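Side-chain contacts in siderophore enterobactin esterase (Emericella nidulans, PDB 6GUO), which hydrolyses the siderophore enterobactin, cleaving its ester bonds so that iron can be released inside the fungal cell: residues A[68-71]-A[72-75]; A[134-137]-A[138-142]; A[260-263]-A[264-268]. All coordinates share one frame; numbering follows the deposited sequence.

Interaction 1: A[68-71]-A[72-75]; sequences TETL and RRRE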
ATOM      1  N   THR A  68       5.017  -2.534  -6.030  1.00 13.48           N
ATOM      2  CA  THR A  68       4.986  -3.853  -6.661  1.00 13.83           C
ATOM      3  C   THR A  68       3.603  -4.500  -6.539  1.00 13.99           C
ATOM      4  O   THR A  68       3.015  -4.935  -7.535  1.00 14.68           O
ATOM      5  CB  THR A  68       6.071  -4.759  -6.057  1.00 14.31           C
ATOM      6  OG1 THR A  68       7.360  -4.205  -6.366  1.00 15.51           O
ATOM      7  CG2 THR A  68       5.975  -6.191  -6.589  1.00 14.78           C
ATOM      8  N   GLU A  69       3.076  -4.540  -5.323  1.00 14.00           N
ATOM      9  CA  GLU A  69       1.809  -5.227  -5.096  1.00 14.16           C
ATOM     10  C   GLU A  69       0.610  -4.489  -5.685  1.00 14.69           C
ATOM     11  O   GLU A  69      -0.302  -5.129  -6.206  1.00 15.78           O
ATOM     12  CB  GLU A  69       1.590  -5.489  -3.622  1.00 15.03           C
ATOM     13  CG  GLU A  69       0.568  -6.581  -3.382  1.00 16.03           C
ATOM     14  CD  GLU A  69       0.646  -7.097  -1.976  1.00 17.55           C
ATOM     15  OE1 GLU A  69       0.265  -6.329  -1.077  1.00 19.20           O
ATOM     16  OE2 GLU A  69       1.106  -8.243  -1.770  1.00 18.55           O
ATOM     17  N   THR A  70       0.607  -3.159  -5.606  1.00 14.99           N
ATOM     18  CA  THR A  70      -0.447  -2.367  -6.234  1.00 15.06           C
ATOM     19  C   THR A  70      -0.543  -2.676  -7.726  1.00 14.12           C
ATOM     20  O   THR A  70      -1.639  -2.880  -8.254  1.00 13.85           O
ATOM     21  CB  THR A  70      -0.226  -0.853  -6.041  1.00 16.22           C
ATOM     22  OG1 THR A  70      -0.036  -0.562  -4.651  1.00 17.61           O
ATOM     23  CG2 THR A  70      -1.415  -0.077  -6.560  1.00 16.63           C
ATOM     24  N   LEU A  71       0.606  -2.723  -8.397  1.00 14.37           N
ATOM     25  CA  LEU A  71       0.647  -3.064  -9.821  1.00 14.08           C
ATOM     26  C   LEU A  71       0.177  -4.495 -10.091  1.00 14.42           C
ATOM     27  O   LEU A  71      -0.567  -4.731 -11.037  1.00 15.29           O
ATOM     28  CB  LEU A  71       2.052  -2.854 -10.400  1.00 13.61           C
ATOM     29  CG  LEU A  71       2.414  -1.389 -10.643  1.00 13.52           C
ATOM     30  CD1 LEU A  71       3.921  -1.242 -10.747  1.00 13.64           C
ATOM     31  CD2 LEU A  71       1.715  -0.849 -11.885  1.00 13.51           C
ATOM     32  N   ARG A  72       0.581  -5.437  -9.243  1.00 14.47           N
ATOM     33  CA  ARG A  72       0.217  -6.839  -9.446  1.00 15.30           C
ATOM     34  C   ARG A  72      -1.280  -7.093  -9.255  1.00 15.35           C
ATOM     35  O   ARG A  72      -1.850  -7.906  -9.975  1.00 16.28           O
ATOM     36  CB  ARG A  72       1.064  -7.761  -8.575  1.00 15.73           C
ATOM     37  CG  ARG A  72       2.481  -7.844  -9.113  1.00 15.83           C
ATOM     38  CD  ARG A  72       3.450  -8.534  -8.181  1.00 15.95           C
ATOM     39  NE  ARG A  72       4.776  -8.527  -8.792  1.00 16.63           N
ATOM     40  CZ  ARG A  72       5.848  -9.174  -8.336  1.00 17.31           C
ATOM     41  NH1 ARG A  72       5.790  -9.913  -7.231  1.00 17.26           N
ATOM     42  NH2 ARG A  72       6.998  -9.082  -9.009  1.00 16.79           N
ATOM     43  N   ARG A  73      -1.914  -6.378  -8.323  1.00 14.68           N
ATOM     44  CA  ARG A  73      -3.379  -6.436  -8.201  1.00 14.95           C
ATOM     45  C   ARG A  73      -4.052  -5.919  -9.468  1.00 16.32           C
ATOM     46  O   ARG A  73      -4.943  -6.575 -10.012  1.00 16.84           O
ATOM     47  CB  ARG A  73      -3.875  -5.650  -6.987  1.00 15.74           C
ATOM     48  CG  ARG A  73      -3.572  -6.323  -5.659  1.00 15.85           C
ATOM     49  CD  ARG A  73      -4.403  -5.728  -4.542  1.00 16.52           C
ATOM     50  NE  ARG A  73      -4.128  -4.309  -4.326  1.00 17.03           N
ATOM     51  CZ  ARG A  73      -3.216  -3.804  -3.490  1.00 16.88           C
ATOM     52  NH1 ARG A  73      -2.431  -4.579  -2.742  1.00 16.47           N
ATOM     53  NH2 ARG A  73      -3.095  -2.485  -3.389  1.00 17.79           N
ATOM     54  N   ARG A  74      -3.610  -4.758  -9.950  1.00 17.23           N
ATOM     55  CA  ARG A  74      -4.207  -4.173 -11.153  1.00 18.98           C
ATOM     56  C   ARG A  74      -3.964  -5.015 -12.407  1.00 18.79           C
ATOM     57  O   ARG A  74      -4.873  -5.190 -13.222  1.00 19.99           O
ATOM     58  CB  ARG A  74      -3.724  -2.746 -11.379  1.00 20.04           C
ATOM     59  CG  ARG A  74      -4.329  -2.135 -12.631  1.00 21.75           C
ATOM     60  CD  ARG A  74      -4.631  -0.664 -12.486  1.00 23.36           C
ATOM     61  NE  ARG A  74      -5.051  -0.105 -13.769  1.00 24.14           N
ATOM     62  CZ  ARG A  74      -5.610   1.089 -13.945  1.00 25.55           C
ATOM     63  NH1 ARG A  74      -5.934   1.481 -15.174  1.00 26.46           N
ATOM     64  NH2 ARG A  74      -5.851   1.898 -12.911  1.00 26.23           N
ATOM     65  N   GLU A  75      -2.740  -5.515 -12.558  1.00 18.58           N
ATOM     66  CA  GLU A  75      -2.383  -6.390 -13.684  1.00 19.49           C
ATOM     67  C   GLU A  75      -3.180  -7.705 -13.684  1.00 20.10           C
ATOM     68  O   GLU A  75      -3.490  -8.233 -14.752  1.00 20.36           O
ATOM     69  CB  GLU A  75      -0.864  -6.642 -13.714  1.00 19.24           C
ATOM     70  CG  GLU A  75      -0.076  -5.396 -14.116  1.00 19.72           C
ATOM     71  CD  GLU A  75       1.404  -5.411 -13.731  1.00 20.29           C
ATOM     72  OE1 GLU A  75       1.881  -6.354 -13.054  1.00 21.21           O
ATOM     73  OE2 GLU A  75       2.099  -4.438 -14.102  1.00 20.73           O
TER
HETATM   74  O   HOH W   1      -1.092  -1.050  -2.242  1.00 28.90           O
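Thr68 has chi1 -64°, which sets CG2 anti to its backbone N, and the Arg72 chain runs extended from CG to NE. The two side chains therefore lie side by side and point the same way. The methyl rests over the centre of one guanidinium face, with Thr68 CG2 3.4 Å from Arg72 NE. Arg72 N bonds to Thr68 O at 3.0 Å, an ordinary i to i+4 helical bond. Arg73 bends at chi3, -62°. Its guanidinium turns back along the helix, one face toward Glu69 O and Thr70 CA. Glu69 OE1 meets it at the edge, in plane, in a long salt bridge of 3.6 Å to Arg73 NH1. The carboxylate plane is turned 56° from that of the guanidinium. A water at the same group's edge accepts from Arg73 NH2 at 2.7 Å and donates to Thr70 OG1 at 2.7 Å, bridging the two side chains. Other polar ends are held within the chain: Arg72 NH1 bonds to Arg16 O and Arg72 NH2 to Trp37 O, Thr68 OG1 to Phe64 O and Ser36 OG, and Thr70 OG1 to Thr66 O.

All this lies on helix 60-77, the crossover of the beta-alpha-beta unit between strands 52-58 and 83-90 of the alpha/beta-hydrolase fold. The helix also meets the second subunit of the homodimer: Glu69 OE1 and Arg73 NH1 both bond to Thr66 OG1 of that subunit, Arg73 NH1 also reaches its Ala62 O, and Glu69 OE2 takes its Leu65 N.

Further along, Glu75 runs extended past the Leu71 carbonyl, with Glu75 CG 3.2 Å from Leu71 O. Glu75 N bonds to the same oxygen, Leu71 O, at 2.8 Å.

Interaction 2: A[134-137]-A[138-142]; sequences FLTF and IAEIV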
ATOM      1  N   PHE A 134      22.377  12.701  -7.946  1.00 19.93           N
ATOM      2  CA  PHE A 134      21.481  11.551  -7.829  1.00 19.40           C
ATOM      3  C   PHE A 134      20.620  11.352  -9.080  1.00 19.22           C
ATOM      4  O   PHE A 134      20.419  10.236  -9.550  1.00 17.86           O
ATOM      5  CB  PHE A 134      20.592  11.714  -6.586  1.00 19.45           C
ATOM      6  CG  PHE A 134      19.880  10.457  -6.169  1.00 19.81           C
ATOM      7  CD1 PHE A 134      20.551   9.235  -6.106  1.00 21.16           C
ATOM      8  CD2 PHE A 134      18.538  10.499  -5.800  1.00 19.66           C
ATOM      9  CE1 PHE A 134      19.897   8.083  -5.712  1.00 21.05           C
ATOM     10  CE2 PHE A 134      17.882   9.346  -5.399  1.00 21.80           C
ATOM     11  CZ  PHE A 134      18.557   8.136  -5.355  1.00 21.53           C
ATOM     12  N   LEU A 135      20.129  12.440  -9.616  1.00 19.78           N
ATOM     13  CA  LEU A 135      19.327  12.416 -10.831  1.00 22.04           C
ATOM     14  C   LEU A 135      20.148  11.938 -12.036  1.00 20.90           C
ATOM     15  O   LEU A 135      19.660  11.169 -12.866  1.00 20.51           O
ATOM     16  CB  LEU A 135      18.756  13.810 -11.071  1.00 25.27           C
ATOM     17  CG  LEU A 135      17.728  14.045 -12.173  1.00 28.18           C
ATOM     18  CD1 LEU A 135      16.752  12.885 -12.318  1.00 28.94           C
ATOM     19  CD2 LEU A 135      16.967  15.325 -11.861  1.00 29.14           C
ATOM     20  N   THR A 136      21.400  12.390 -12.110  1.00 20.78           N
ATOM     21  CA  THR A 136      22.355  11.902 -13.108  1.00 21.17           C
ATOM     22  C   THR A 136      22.583  10.394 -12.946  1.00 20.31           C
ATOM     23  O   THR A 136      22.581   9.652 -13.930  1.00 20.95           O
ATOM     24  CB  THR A 136      23.692  12.667 -12.998  1.00 22.58           C
ATOM     25  OG1 THR A 136      23.451  14.062 -13.204  1.00 23.95           O
ATOM     26  CG2 THR A 136      24.700  12.188 -14.020  1.00 24.31           C
ATOM     27  N   PHE A 137      22.756   9.959 -11.699  1.00 19.30           N
ATOM     28  CA  PHE A 137      22.937   8.544 -11.363  1.00 19.28           C
ATOM     29  C   PHE A 137      21.761   7.683 -11.831  1.00 17.97           C
ATOM     30  O   PHE A 137      21.960   6.629 -12.440  1.00 17.96           O
ATOM     31  CB  PHE A 137      23.165   8.396  -9.848  1.00 20.19           C
ATOM     32  CG  PHE A 137      23.199   6.979  -9.364  1.00 19.97           C
ATOM     33  CD1 PHE A 137      24.272   6.152  -9.668  1.00 21.12           C
ATOM     34  CD2 PHE A 137      22.165   6.472  -8.578  1.00 19.45           C
ATOM     35  CE1 PHE A 137      24.311   4.841  -9.215  1.00 20.68           C
ATOM     36  CE2 PHE A 137      22.201   5.164  -8.122  1.00 20.00           C
ATOM     37  CZ  PHE A 137      23.274   4.347  -8.437  1.00 19.91           C
ATOM     38  N   ILE A 138      20.542   8.142 -11.567  1.00 16.71           N
ATOM     39  CA  ILE A 138      19.343   7.406 -11.982  1.00 17.28           C
ATOM     40  C   ILE A 138      19.246   7.330 -13.509  1.00 18.43           C
ATOM     41  O   ILE A 138      19.029   6.255 -14.068  1.00 18.47           O
ATOM     42  CB  ILE A 138      18.061   8.018 -11.378  1.00 17.61           C
ATOM     43  CG1 ILE A 138      18.054   7.806  -9.856  1.00 17.74           C
ATOM     44  CG2 ILE A 138      16.811   7.389 -11.991  1.00 18.06           C
ATOM     45  CD1 ILE A 138      17.043   8.651  -9.115  1.00 18.88           C
ATOM     46  N   ALA A 139      19.434   8.470 -14.163  1.00 19.96           N
ATOM     47  CA  ALA A 139      19.278   8.585 -15.615  1.00 22.60           C
ATOM     48  C   ALA A 139      20.397   7.918 -16.429  1.00 23.21           C
ATOM     49  O   ALA A 139      20.129   7.371 -17.501  1.00 24.12           O
ATOM     50  CB  ALA A 139      19.148  10.052 -16.007  1.00 24.34           C
ATOM     51  N   GLU A 140      21.635   7.977 -15.933  1.00 23.00           N
ATOM     52  CA  GLU A 140      22.808   7.514 -16.688  1.00 23.68           C
ATOM     53  C   GLU A 140      23.382   6.164 -16.245  1.00 21.04           C
ATOM     54  O   GLU A 140      24.072   5.518 -17.031  1.00 21.95           O
ATOM     55  CB  GLU A 140      23.892   8.599 -16.683  1.00 26.52           C
ATOM     56  CG  GLU A 140      23.446   9.849 -17.437  1.00 30.25           C
ATOM     57  CD  GLU A 140      24.403  11.022 -17.330  1.00 31.86           C
ATOM     58  OE1 GLU A 140      25.618  10.805 -17.136  1.00 34.98           O
ATOM     59  OE2 GLU A 140      23.930  12.175 -17.459  1.00 36.16           O
ATOM     60  N   ILE A 141      23.095   5.736 -15.012  1.00 18.87           N
ATOM     61  CA  ILE A 141      23.617   4.478 -14.467  1.00 18.57           C
ATOM     62  C   ILE A 141      22.501   3.459 -14.220  1.00 17.68           C
ATOM     63  O   ILE A 141      22.543   2.351 -14.761  1.00 17.66           O
ATOM     64  CB  ILE A 141      24.415   4.714 -13.158  1.00 19.92           C
ATOM     65  CG1 ILE A 141      25.500   5.785 -13.359  1.00 20.52           C
ATOM     66  CG2 ILE A 141      25.026   3.414 -12.639  1.00 20.71           C
ATOM     67  CD1 ILE A 141      26.532   5.471 -14.428  1.00 21.50           C
ATOM     68  N   VAL A 142      21.506   3.832 -13.418  1.00 16.55           N
ATOM     69  CA  VAL A 142      20.461   2.879 -13.017  1.00 16.58           C
ATOM     70  C   VAL A 142      19.545   2.537 -14.190  1.00 16.67           C
ATOM     71  O   VAL A 142      19.350   1.369 -14.523  1.00 16.57           O
ATOM     72  CB  VAL A 142      19.618   3.400 -11.831  1.00 16.32           C
ATOM     73  CG1 VAL A 142      18.498   2.420 -11.489  1.00 16.39           C
ATOM     74  CG2 VAL A 142      20.504   3.633 -10.614  1.00 16.69           C
TER
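A wider pi-type turn at 138-142 in helix 131-150 carries Val142 round to Phe137, five residues back. Phe137 O takes two backbone N-H groups there. Val142 N bonds to Phe137 O at 3.0 Å and lies in the carbonyl plane. Ile141 N bonds to Phe137 O at 2.9 Å, but stands 37° out of that plane. One carbonyl oxygen thus serves both the pi-type bond and an ordinary helical one.

Phe137 CG lies anti to the backbone N, chi1 173°, which takes the ring toward the next turn, where Ile141 and Val142 meet it. Val142 CG2 comes over one face in a CH-pi contact, with its nearest approach 3.4 Å from Phe137 CE2. Ile141 crosses Phe137 at about a right angle and brings CG2 to 3.8 Å from Phe137 CE1.

One turn earlier, Ile138 CD1 makes a second CH-pi contact. It sits over one face of the Phe134 ring, somewhat offset toward the rim, 3.9 Å from Phe134 CE2. The helix flanks the central sheet of the alpha/beta-hydrolase fold: Phe134 and Ile138 rest on Val58 of strand 52-58, while Val142 rests on Ile87 of strand 83-90. Phe137 stacks with Tyr31, and its ring also meets Trp5 of the second subunit.

The partly exposed side of the helix looks different. The Thr136 methyl lies against the Glu140 carboxylate, CG2 3.5 Å from Glu140 CD, and the two side chains cross at a slant. Thr136 OG1 does not take part in this; it bonds back to Asp132 O. Glu140 N bonds to Thr136 O at 2.8 Å, and Glu140 CB lies 3.2 Å from that same oxygen.

Interaction 3: A[260-263]-A[264-268]; sequences ELYS and ELLAS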
ATOM      1  N   GLU A 260      -1.260  25.888  -3.963  1.00 23.07           N
ATOM      2  CA  GLU A 260      -0.760  27.081  -4.656  1.00 23.65           C
ATOM      3  C   GLU A 260       0.170  26.736  -5.815  1.00 22.78           C
ATOM      4  O   GLU A 260       0.088  27.364  -6.871  1.00 24.23           O
ATOM      5  CB  GLU A 260      -0.082  28.045  -3.679  1.00 26.08           C
ATOM      6  CG  GLU A 260      -1.086  28.862  -2.879  1.00 27.95           C
ATOM      7  CD  GLU A 260      -0.527  29.414  -1.586  1.00 29.76           C
ATOM      8  OE1 GLU A 260       0.704  29.614  -1.483  1.00 30.47           O
ATOM      9  OE2 GLU A 260      -1.329  29.649  -0.656  1.00 34.49           O
ATOM     10  N   LEU A 261       1.036  25.741  -5.625  1.00 21.63           N
ATOM     11  CA  LEU A 261       1.896  25.261  -6.717  1.00 22.03           C
ATOM     12  C   LEU A 261       1.061  24.680  -7.850  1.00 21.21           C
ATOM     13  O   LEU A 261       1.318  24.964  -9.026  1.00 20.71           O
ATOM     14  CB  LEU A 261       2.902  24.215  -6.224  1.00 22.22           C
ATOM     15  CG  LEU A 261       3.862  23.651  -7.283  1.00 21.18           C
ATOM     16  CD1 LEU A 261       4.683  24.757  -7.932  1.00 21.73           C
ATOM     17  CD2 LEU A 261       4.775  22.602  -6.673  1.00 20.71           C
ATOM     18  N   TYR A 262       0.069  23.864  -7.493  1.00 21.57           N
ATOM     19  CA  TYR A 262      -0.907  23.361  -8.462  1.00 21.75           C
ATOM     20  C   TYR A 262      -1.530  24.504  -9.268  1.00 21.84           C
ATOM     21  O   TYR A 262      -1.545  24.461 -10.503  1.00 21.53           O
ATOM     22  CB  TYR A 262      -2.006  22.546  -7.764  1.00 21.40           C
ATOM     23  CG  TYR A 262      -3.173  22.210  -8.662  1.00 21.60           C
ATOM     24  CD1 TYR A 262      -3.115  21.130  -9.537  1.00 21.89           C
ATOM     25  CD2 TYR A 262      -4.339  22.982  -8.646  1.00 22.70           C
ATOM     26  CE1 TYR A 262      -4.184  20.819 -10.364  1.00 22.63           C
ATOM     27  CE2 TYR A 262      -5.408  22.682  -9.475  1.00 23.70           C
ATOM     28  CZ  TYR A 262      -5.325  21.599 -10.332  1.00 23.39           C
ATOM     29  OH  TYR A 262      -6.381  21.294 -11.156  1.00 24.05           O
ATOM     30  N   SER A 263      -2.029  25.518  -8.560  1.00 21.68           N
ATOM     31  CA  SER A 263      -2.690  26.665  -9.194  1.00 23.73           C
ATOM     32  C   SER A 263      -1.769  27.422 -10.156  1.00 23.67           C
ATOM     33  O   SER A 263      -2.183  27.760 -11.267  1.00 22.56           O
ATOM     34  CB  SER A 263      -3.252  27.618  -8.139  1.00 25.33           C
ATOM     35  OG  SER A 263      -4.305  26.995  -7.417  1.00 27.93           O
ATOM     36  N   GLU A 264      -0.530  27.671  -9.725  1.00 24.17           N
ATOM     37  CA  GLU A 264       0.482  28.331 -10.568  1.00 26.81           C
ATOM     38  C   GLU A 264       0.774  27.540 -11.834  1.00 24.87           C
ATOM     39  O   GLU A 264       0.781  28.099 -12.934  1.00 24.08           O
ATOM     40  CB  GLU A 264       1.806  28.540  -9.814  1.00 31.90           C
ATOM     41  CG  GLU A 264       1.883  29.816  -8.990  1.00 35.41           C
ATOM     42  CD  GLU A 264       3.312  30.191  -8.637  1.00 37.68           C
ATOM     43  OE1 GLU A 264       4.086  30.530  -9.556  1.00 39.88           O
ATOM     44  OE2 GLU A 264       3.664  30.149  -7.440  1.00 42.25           O
ATOM     45  N   LEU A 265       1.028  26.243 -11.666  1.00 22.96           N
ATOM     46  CA  LEU A 265       1.331  25.366 -12.800  1.00 23.37           C
ATOM     47  C   LEU A 265       0.148  25.228 -13.748  1.00 23.56           C
ATOM     48  O   LEU A 265       0.327  25.257 -14.965  1.00 24.11           O
ATOM     49  CB  LEU A 265       1.795  23.990 -12.320  1.00 22.12           C
ATOM     50  CG  LEU A 265       3.154  23.984 -11.620  1.00 21.22           C
ATOM     51  CD1 LEU A 265       3.388  22.632 -10.966  1.00 21.47           C
ATOM     52  CD2 LEU A 265       4.284  24.315 -12.590  1.00 21.13           C
ATOM     53  N   LEU A 266      -1.053  25.100 -13.187  1.00 24.09           N
ATOM     54  CA  LEU A 266      -2.279  25.045 -13.988  1.00 26.24           C
ATOM     55  C   LEU A 266      -2.437  26.283 -14.875  1.00 27.55           C
ATOM     56  O   LEU A 266      -2.695  26.159 -16.075  1.00 27.96           O
ATOM     57  CB  LEU A 266      -3.509  24.902 -13.084  1.00 26.77           C
ATOM     58  CG  LEU A 266      -4.864  24.749 -13.789  1.00 28.63           C
ATOM     59  CD1 LEU A 266      -4.897  23.475 -14.622  1.00 29.84           C
ATOM     60  CD2 LEU A 266      -5.997  24.768 -12.775  1.00 28.75           C
ATOM     61  N   ALA A 267      -2.277  27.462 -14.271  1.00 27.65           N
ATOM     62  CA  ALA A 267      -2.420  28.741 -14.977  1.00 30.98           C
ATOM     63  C   ALA A 267      -1.367  28.956 -16.064  1.00 33.67           C
ATOM     64  O   ALA A 267      -1.629  29.660 -17.039  1.00 37.66           O
ATOM     65  CB  ALA A 267      -2.390  29.899 -13.990  1.00 32.42           C
ATOM     66  N   SER A 268      -0.183  28.361 -15.891  1.00 34.41           N
ATOM     67  CA  SER A 268       0.888  28.443 -16.894  1.00 34.27           C
ATOM     68  C   SER A 268       0.560  27.673 -18.176  1.00 34.71           C
ATOM     69  O   SER A 268       0.980  28.071 -19.262  1.00 34.40           O
ATOM     70  CB  SER A 268       2.220  27.934 -16.324  1.00 33.66           C
ATOM     71  OG  SER A 268       2.282  26.512 -16.314  1.00 30.05           O
TER
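Glu264, Ser263 and Tyr262 carry the larger part of this contact, and the first two do so mainly near the backbone. Glu264 N bonds to Glu260 O at 2.9 Å. Glu264 CB and CG lie near the same oxygen. Beyond CG the chain is extended and takes the carboxylate away from the helix to a salt bridge with Arg204. Glu260 has its own salt bridge to Arg253. The nearest carboxylate oxygens of the two acids, Glu260 OE1 and Glu264 OE2, are 6.7 Å apart. Each negative charge therefore has an arginine, which would probably ease any repulsion along this side.

Ser263 O accepts from Ala267 N at 3.0 Å, and Ala267 CB lies 3.5 Å from Ser263 O. The Ser263 hydroxyl sits beside its own backbone N, at chi1 -66°. It bonds back to Glu259 O, one turn earlier.

Tyr262 and Leu266 lie side by side and point the same way. In both, CG is anti to the backbone N; for Tyr262 chi1 is 170°. Leu266 CD2 meets the outer part of the ring obliquely, 3.9 Å from Tyr262 CE2. It also lies close to the phenol oxygen. Beneath them, Leu266 N bonds to Tyr262 O at 2.8 Å.

Leu261 CG lies 3.9 Å from Leu265 CD1. In the last turn Ser268 OG donates to Leu265 O at 2.7 Å and also bonds to Arg270 N, so the helix end is tied to the chain that follows it. Helix 254-268 packs against helix 199-208, Leu261 on Ala203 and Leu265 on Ile207. Tyr262, Leu265 and Leu266 rest on Leu274 of strand 273-279, at the edge of the sheet within this chain.

From the N terminus the three contacts come in series, and none nests in or crosses another. In each, the two segments adjoin, so each closes only helical turns and no long loop. Interaction 1 lies on the helix between strands 52-58 and 83-90. Interaction 2 follows on helix 131-150, which precedes strand 156-164. It packs on the same two strands, from the opposite face of the sheet. Interaction 3 comes last, on helix 254-268, and packs on edge strand 273-279 and its neighbour 219-225. The nearest atoms of any two contacts are at least about 14 Å apart. Interactions 1 and 2 also meet the second subunit; interaction 3 does not.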